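Local structure of endo-beta-1,2-glucanase (Talaromyces funiculosus, 6IMV) at residues P135-F140 / K224-P229; P292-K297 / N478-H483. The protein catalyses the endo-type hydrolysis of beta-1,2-glucans as a fungal member of a glycoside hydrolase family first defined through it. One frame throughout, in Å; residues are numbered along the deposited sequence.

In the fold
Interactions 1 and 2 are a loop-loop contact and a strand-loop contact on opposite sides of the chain's centre, in a protein whose family adopts an (alpha/alpha)6-barrel fold. Their centres are 45 Å apart, and their nearest atoms are still about 23 Å from one another. Interaction 1 ties the loop that follows helix 112-133 to a glycosylated loop after strand 220-223. The side chain of F137 is still about 11 Å from a bound beta-D-glucopyranose and does not line the sugar pocket. Interaction 2 joins the hairpin strand 290-296 to the loop after helix 461-475. N225 carries one NAG, while K297, beyond the touching residues of interaction 2, lies beside another; neither belongs to the glucose pocket.

Interaction 1: residues P135-F140 / K224-P229; sequences PGFGGF and KNQSLP. With NAG (2-acetamido-2-deoxy-beta-D-glucopyranose), chain G.
The amide of G136 donates to the carbonyl oxygen of Q226, with G136 N and Q226 O 2.9 Å apart. The N-H...O angle is 150°, and the donor sits above the carbonyl plane rather than in it. G136 fits closely against the turn formed by N225 to L228: with no side chain in the way, its CA comes within 3.1 Å of L228 O. The ring of P135 lies beside it, CG resting 3.5 Å from S227 O and reaching on to the ring of P229.

F137 and Q226 run alongside each other, ring and amide planes 45° apart. Q226 CG sits between the backbone N and the carbonyl carbon (chi1 62°), and the chain continues extended from there, bringing OE1 obliquely to the F137 ring, 3.3 Å from CZ, while CB packs 3.6 Å from F137 CE2. The amide is held from beyond the contact, where NE2 bonds to N158 OD1. Y237 OH is hydrogen-bonded to G136 O.

On the outer side, N225 ND2 carries the NAG through a 1.4 Å bond to its C1. N225 OD1 turns back to accept from S227 N at 2.9 Å, which helps to fix the rotation of the glycosylated amide. Residues N225, Q226 and S227 thus form an N-glycosylation sequon folded as an Asx turn on a type I beta turn.

Interaction 2: residues P292-K297 / N478-H483; sequences PITVQK and NLKGEH. With NAG (2-acetamido-2-deoxy-beta-D-glucopyranose), chain H.
L479 meets T294 where the loop after helix 461-475 passes the two-stranded antiparallel hairpin of strands 282-287 and 290-296. The two side chains cross at about a right angle, and L479 CD2 touches T294 CG2 at 3.8 Å, an apolar touch beside the polar bonds that follow. L479 also lies on R322 of helix 318-337.

K480 follows and carries both hydrogen bonds of the contact. Its carbonyl oxygen accepts from T294 N at 3.0 Å in a nearly straight bond (170°), although the donor stands well above the carbonyl plane. Its own amide N donates to T294 OG1, also at 3.0 Å. T294 can serve both ends of K480 because OG1 lies beside its backbone N (chi1 -55°), which turns the hydroxyl and the N-H to the same residue; the carbonyl of T294 is taken by N326 ND2 instead. T294 OG1 is further bonded to D284 OD1, while the other oxygen of that carboxylate forms a salt bridge with K480 NZ, so D284, on the neighbouring strand 282-287, is bound to both residues. Replacing T294 by a valine removes the hydroxyl and would probably leave K480 N and D284 OD1 without their shared partner. Before it bends at its end, the K480 chain crosses P292 obliquely, CD lying 3.7 Å from P292 CG.

At G481 the loop has a positive phi of 90°, a conformation that favours glycine, and it presses directly on the strand backbone. The lack of a side chain matters here, since a CB would collide with I293 CA and with P292 O, the atom that lies 3.2 Å from G481 CA.

Interaction 1: residues P135-F140 / K224-P229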
loop_
_atom_site.group_PDB
_atom_site.type_symbol
_atom_site.label_atom_id
_atom_site.label_comp_id
_atom_site.label_asym_id
_atom_site.label_seq_id
_atom_site.Cartn_x
_atom_site.Cartn_y
_atom_site.Cartn_z
ATOM N N PRO A 135 12.945 -20.658 -10.752
ATOM C CA PRO A 135 11.794 -20.771 -11.650
ATOM C C PRO A 135 10.525 -21.317 -10.972
ATOM O O PRO A 135 9.431 -21.106 -11.477
ATOM C CB PRO A 135 12.312 -21.710 -12.752
ATOM C CG PRO A 135 13.372 -22.546 -12.058
ATOM C CD PRO A 135 14.046 -21.564 -11.126
ATOM N N GLY A 136 10.684 -21.984 -9.825
ATOM C CA GLY A 136 9.570 -22.567 -9.065
ATOM C C GLY A 136 8.551 -21.538 -8.581
ATOM O O GLY A 136 7.401 -21.893 -8.284
ATOM N N PHE A 137 8.957 -20.267 -8.488
ATOM C CA PHE A 137 8.060 -19.178 -8.067
ATOM C C PHE A 137 7.096 -18.787 -9.194
ATOM O O PHE A 137 6.180 -18.011 -8.956
ATOM C CB PHE A 137 8.862 -17.969 -7.578
ATOM C CG PHE A 137 9.431 -18.166 -6.200
ATOM C CD1 PHE A 137 8.600 -18.170 -5.089
ATOM C CD2 PHE A 137 10.778 -18.435 -6.018
ATOM C CE1 PHE A 137 9.111 -18.384 -3.820
ATOM C CE2 PHE A 137 11.285 -18.665 -4.749
ATOM C CZ PHE A 137 10.455 -18.633 -3.653
ATOM N N GLY A 138 7.331 -19.298 -10.411
ATOM C CA GLY A 138 6.440 -19.076 -11.565
ATOM C C GLY A 138 6.283 -17.605 -11.930
ATOM O O GLY A 138 5.248 -17.224 -12.447
ATOM N N GLY A 139 7.311 -16.789 -11.652
ATOM C CA GLY A 139 7.355 -15.374 -12.032
ATOM C C GLY A 139 6.832 -14.432 -10.951
ATOM O O GLY A 139 6.829 -13.208 -11.138
ATOM N N PHE A 140 6.405 -14.999 -9.820
ATOM C CA PHE A 140 5.982 -14.270 -8.642
ATOM C C PHE A 140 7.185 -14.071 -7.721
ATOM O O PHE A 140 8.224 -14.718 -7.904
ATOM C CB PHE A 140 4.875 -15.044 -7.919
ATOM C CG PHE A 140 3.628 -15.239 -8.739
ATOM C CD1 PHE A 140 2.704 -14.213 -8.872
ATOM C CD2 PHE A 140 3.373 -16.440 -9.383
ATOM C CE1 PHE A 140 1.549 -14.390 -9.614
ATOM C CE2 PHE A 140 2.218 -16.613 -10.127
ATOM C CZ PHE A 140 1.306 -15.589 -10.242
ATOM N N LYS A 224 7.354 -27.246 -3.529
ATOM C CA LYS A 224 8.217 -28.373 -3.196
ATOM C C LYS A 224 9.681 -27.929 -3.274
ATOM O O LYS A 224 10.428 -28.119 -2.340
ATOM C CB LYS A 224 8.002 -29.567 -4.128
ATOM C CG LYS A 224 8.875 -30.776 -3.800
ATOM C CD LYS A 224 8.657 -31.273 -2.387
ATOM C CE LYS A 224 9.271 -32.634 -2.124
ATOM N NZ LYS A 224 8.368 -33.715 -2.575
ATOM N N ASN A 225 10.072 -27.327 -4.399
ATOM C CA ASN A 225 11.445 -26.902 -4.589
ATOM C C ASN A 225 11.500 -25.758 -5.614
ATOM O O ASN A 225 11.306 -25.958 -6.807
ATOM C CB ASN A 225 12.320 -28.110 -4.947
ATOM C CG ASN A 225 13.795 -27.783 -5.014
ATOM O OD1 ASN A 225 14.169 -26.619 -5.173
ATOM N ND2 ASN A 225 14.639 -28.801 -4.901
ATOM N N GLN A 226 11.799 -24.558 -5.107
ATOM C CA GLN A 226 11.895 -23.305 -5.879
ATOM C C GLN A 226 12.915 -23.402 -7.029
ATOM O O GLN A 226 12.838 -22.637 -7.997
ATOM C CB GLN A 226 12.254 -22.152 -4.937
ATOM C CG GLN A 226 13.597 -22.307 -4.233
ATOM C CD GLN A 226 13.757 -21.385 -3.040
ATOM O OE1 GLN A 226 12.825 -20.717 -2.589
ATOM N NE2 GLN A 226 14.960 -21.361 -2.498
ATOM N N SER A 227 13.870 -24.335 -6.933
ATOM C CA SER A 227 14.876 -24.515 -7.977
ATOM C C SER A 227 14.294 -25.258 -9.185
ATOM O O SER A 227 14.864 -25.171 -10.267
ATOM C CB SER A 227 16.104 -25.211 -7.447
ATOM O OG SER A 227 16.727 -24.406 -6.464
ATOM N N LEU A 228 13.182 -25.980 -8.999
ATOM C CA LEU A 228 12.560 -26.752 -10.090
ATOM C C LEU A 228 11.598 -25.866 -10.873
ATOM O O LEU A 228 10.821 -25.129 -10.267
ATOM C CB LEU A 228 11.805 -27.957 -9.522
ATOM C CG LEU A 228 12.628 -28.959 -8.715
ATOM C CD1 LEU A 228 11.740 -30.091 -8.217
ATOM C CD2 LEU A 228 13.781 -29.515 -9.541
ATOM N N PRO A 229 11.615 -25.918 -12.229
ATOM C CA PRO A 229 10.579 -25.288 -13.049
ATOM C C PRO A 229 9.158 -25.608 -12.568
ATOM O O PRO A 229 8.946 -26.631 -11.887
ATOM C CB PRO A 229 10.822 -25.879 -14.448
ATOM C CG PRO A 229 12.311 -26.156 -14.483
ATOM C CD PRO A 229 12.669 -26.537 -13.056
HETATM C C1 NAG G . 16.073 -28.626 -4.989
HETATM C C2 NAG G . 16.895 -29.616 -4.166
HETATM C C3 NAG G . 18.392 -29.449 -4.442
HETATM C C4 NAG G . 18.698 -29.464 -5.934
HETATM C C5 NAG G . 17.811 -28.455 -6.662
HETATM C C6 NAG G . 18.016 -28.544 -8.163
HETATM C C7 NAG G . 16.026 -30.186 -1.953
HETATM C C8 NAG G . 15.897 -29.730 -0.530
HETATM N N2 NAG G . 16.687 -29.352 -2.753
HETATM O O3 NAG G . 19.093 -30.515 -3.817
HETATM O O4 NAG G . 20.056 -29.095 -6.171
HETATM O O5 NAG G . 16.441 -28.735 -6.372
HETATM O O6 NAG G . 17.784 -29.894 -8.577
HETATM O O7 NAG G . 15.559 -31.240 -2.365
#

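Interaction 2: residues P292-K297 / N478-H483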
loop_
_atom_site.group_PDB
_atom_site.type_symbol
_atom_site.label_atom_id
_atom_site.label_comp_id
_atom_site.label_asym_id
_atom_site.label_seq_id
_atom_site.Cartn_x
_atom_site.Cartn_y
_atom_site.Cartn_z
ATOM N N PRO A 292 -25.232 6.021 14.079
ATOM C CA PRO A 292 -24.564 4.918 13.392
ATOM C C PRO A 292 -24.028 5.281 11.998
ATOM O O PRO A 292 -24.639 6.074 11.300
ATOM C CB PRO A 292 -25.666 3.855 13.293
ATOM C CG PRO A 292 -26.948 4.658 13.265
ATOM C CD PRO A 292 -26.686 5.826 14.186
ATOM N N ILE A 293 -22.883 4.691 11.638
ATOM C CA ILE A 293 -22.318 4.772 10.296
ATOM C C ILE A 293 -22.109 3.343 9.775
ATOM O O ILE A 293 -21.324 2.584 10.340
ATOM C CB ILE A 293 -20.994 5.563 10.267
ATOM C CG1 ILE A 293 -21.120 6.965 10.859
ATOM C CG2 ILE A 293 -20.457 5.622 8.841
ATOM C CD1 ILE A 293 -19.805 7.559 11.309
ATOM N N THR A 294 -22.786 3.000 8.677
ATOM C CA THR A 294 -22.652 1.691 8.051
ATOM C C THR A 294 -21.332 1.624 7.282
ATOM O O THR A 294 -21.049 2.482 6.422
ATOM C CB THR A 294 -23.816 1.383 7.100
ATOM O OG1 THR A 294 -25.030 1.521 7.833
ATOM C CG2 THR A 294 -23.718 -0.002 6.499
ATOM N N VAL A 295 -20.541 0.592 7.591
ATOM C CA VAL A 295 -19.265 0.366 6.950
ATOM C C VAL A 295 -19.150 -1.105 6.552
ATOM O O VAL A 295 -19.862 -1.974 7.066
ATOM C CB VAL A 295 -18.097 0.768 7.871
ATOM C CG1 VAL A 295 -18.156 2.239 8.221
ATOM C CG2 VAL A 295 -18.040 -0.087 9.132
ATOM N N GLN A 296 -18.201 -1.361 5.652
ATOM C CA GLN A 296 -17.663 -2.691 5.431
ATOM C C GLN A 296 -16.855 -3.113 6.663
ATOM O O GLN A 296 -15.890 -2.435 7.047
ATOM C CB GLN A 296 -16.746 -2.690 4.210
ATOM C CG GLN A 296 -16.104 -4.046 3.950
ATOM C CD GLN A 296 -15.189 -3.978 2.759
ATOM O OE1 GLN A 296 -15.596 -4.267 1.639
ATOM N NE2 GLN A 296 -13.956 -3.571 3.000
ATOM N N LYS A 297 -17.237 -4.244 7.258
ATOM C CA LYS A 297 -16.523 -4.789 8.393
ATOM C C LYS A 297 -15.076 -5.088 7.981
ATOM O O LYS A 297 -14.836 -5.659 6.926
ATOM C CB LYS A 297 -17.231 -6.040 8.906
ATOM C CG LYS A 297 -16.747 -6.535 10.260
ATOM C CD LYS A 297 -17.509 -7.754 10.718
ATOM C CE LYS A 297 -17.071 -8.213 12.088
ATOM N NZ LYS A 297 -17.865 -9.380 12.529
ATOM N N ASN A 478 -29.585 0.327 2.595
ATOM C CA ASN A 478 -30.080 1.229 3.644
ATOM C C ASN A 478 -28.907 1.718 4.510
ATOM O O ASN A 478 -28.950 1.594 5.740
ATOM C CB ASN A 478 -31.142 0.539 4.504
ATOM C CG ASN A 478 -32.147 -0.242 3.681
ATOM O OD1 ASN A 478 -32.921 0.342 2.929
ATOM N ND2 ASN A 478 -32.140 -1.560 3.809
ATOM N N LEU A 479 -27.868 2.263 3.861
ATOM C CA LEU A 479 -26.705 2.836 4.558
ATOM C C LEU A 479 -27.205 3.836 5.598
ATOM O O LEU A 479 -28.118 4.592 5.319
ATOM C CB LEU A 479 -25.785 3.559 3.570
ATOM C CG LEU A 479 -25.100 2.696 2.515
ATOM C CD1 LEU A 479 -24.020 3.490 1.805
ATOM C CD2 LEU A 479 -24.519 1.432 3.116
ATOM N N LYS A 480 -26.583 3.831 6.774
ATOM C CA LYS A 480 -26.756 4.883 7.762
ATOM C C LYS A 480 -25.475 5.716 7.829
ATOM O O LYS A 480 -24.377 5.222 7.507
ATOM C CB LYS A 480 -27.082 4.302 9.144
ATOM C CG LYS A 480 -28.331 3.433 9.181
ATOM C CD LYS A 480 -28.585 2.762 10.503
ATOM C CE LYS A 480 -29.397 1.485 10.366
ATOM N NZ LYS A 480 -28.525 0.324 10.036
ATOM N N GLY A 481 -25.645 6.983 8.230
ATOM C CA GLY A 481 -24.553 7.815 8.664
ATOM C C GLY A 481 -23.916 8.592 7.530
ATOM O O GLY A 481 -22.863 9.199 7.731
ATOM N N GLU A 482 -24.568 8.631 6.362
ATOM C CA GLU A 482 -23.985 9.305 5.196
ATOM C C GLU A 482 -24.008 10.837 5.382
ATOM O O GLU A 482 -23.348 11.552 4.638
ATOM C CB GLU A 482 -24.699 8.906 3.907
ATOM C CG GLU A 482 -24.475 7.463 3.510
ATOM C CD GLU A 482 -24.833 7.185 2.065
ATOM O OE1 GLU A 482 -25.978 6.780 1.828
ATOM O OE2 GLU A 482 -23.964 7.394 1.176
ATOM N N HIS A 483 -24.744 11.318 6.393
ATOM C CA HIS A 483 -24.828 12.735 6.737
ATOM C C HIS A 483 -23.768 13.114 7.787
ATOM O O HIS A 483 -23.640 14.276 8.118
ATOM C CB HIS A 483 -26.242 13.095 7.218
ATOM C CG HIS A 483 -27.254 13.077 6.126
ATOM N ND1 HIS A 483 -27.989 11.946 5.813
ATOM C CD2 HIS A 483 -27.640 14.032 5.250
ATOM C CE1 HIS A 483 -28.793 12.212 4.798
ATOM N NE2 HIS A 483 -28.600 13.481 4.436
HETATM C C1 NAG H . -14.442 -13.406 11.448
HETATM C C2 NAG H . -15.761 -13.689 12.163
HETATM C C3 NAG H . -16.040 -15.182 12.056
HETATM C C4 NAG H . -16.154 -15.547 10.579
HETATM C C5 NAG H . -14.777 -15.317 9.943
HETATM C C6 NAG H . -14.726 -15.665 8.459
HETATM C C7 NAG H . -16.286 -12.213 14.063
HETATM C C8 NAG H . -16.063 -11.960 15.514
HETATM N N2 NAG H . -15.708 -13.300 13.560
HETATM O O3 NAG H . -17.255 -15.468 12.727
HETATM O O4 NAG H . -16.659 -16.880 10.424
HETATM O O5 NAG H . -14.462 -13.926 10.102
HETATM O O6 NAG H . -15.850 -15.082 7.780
HETATM O O7 NAG H . -16.941 -11.446 13.390
#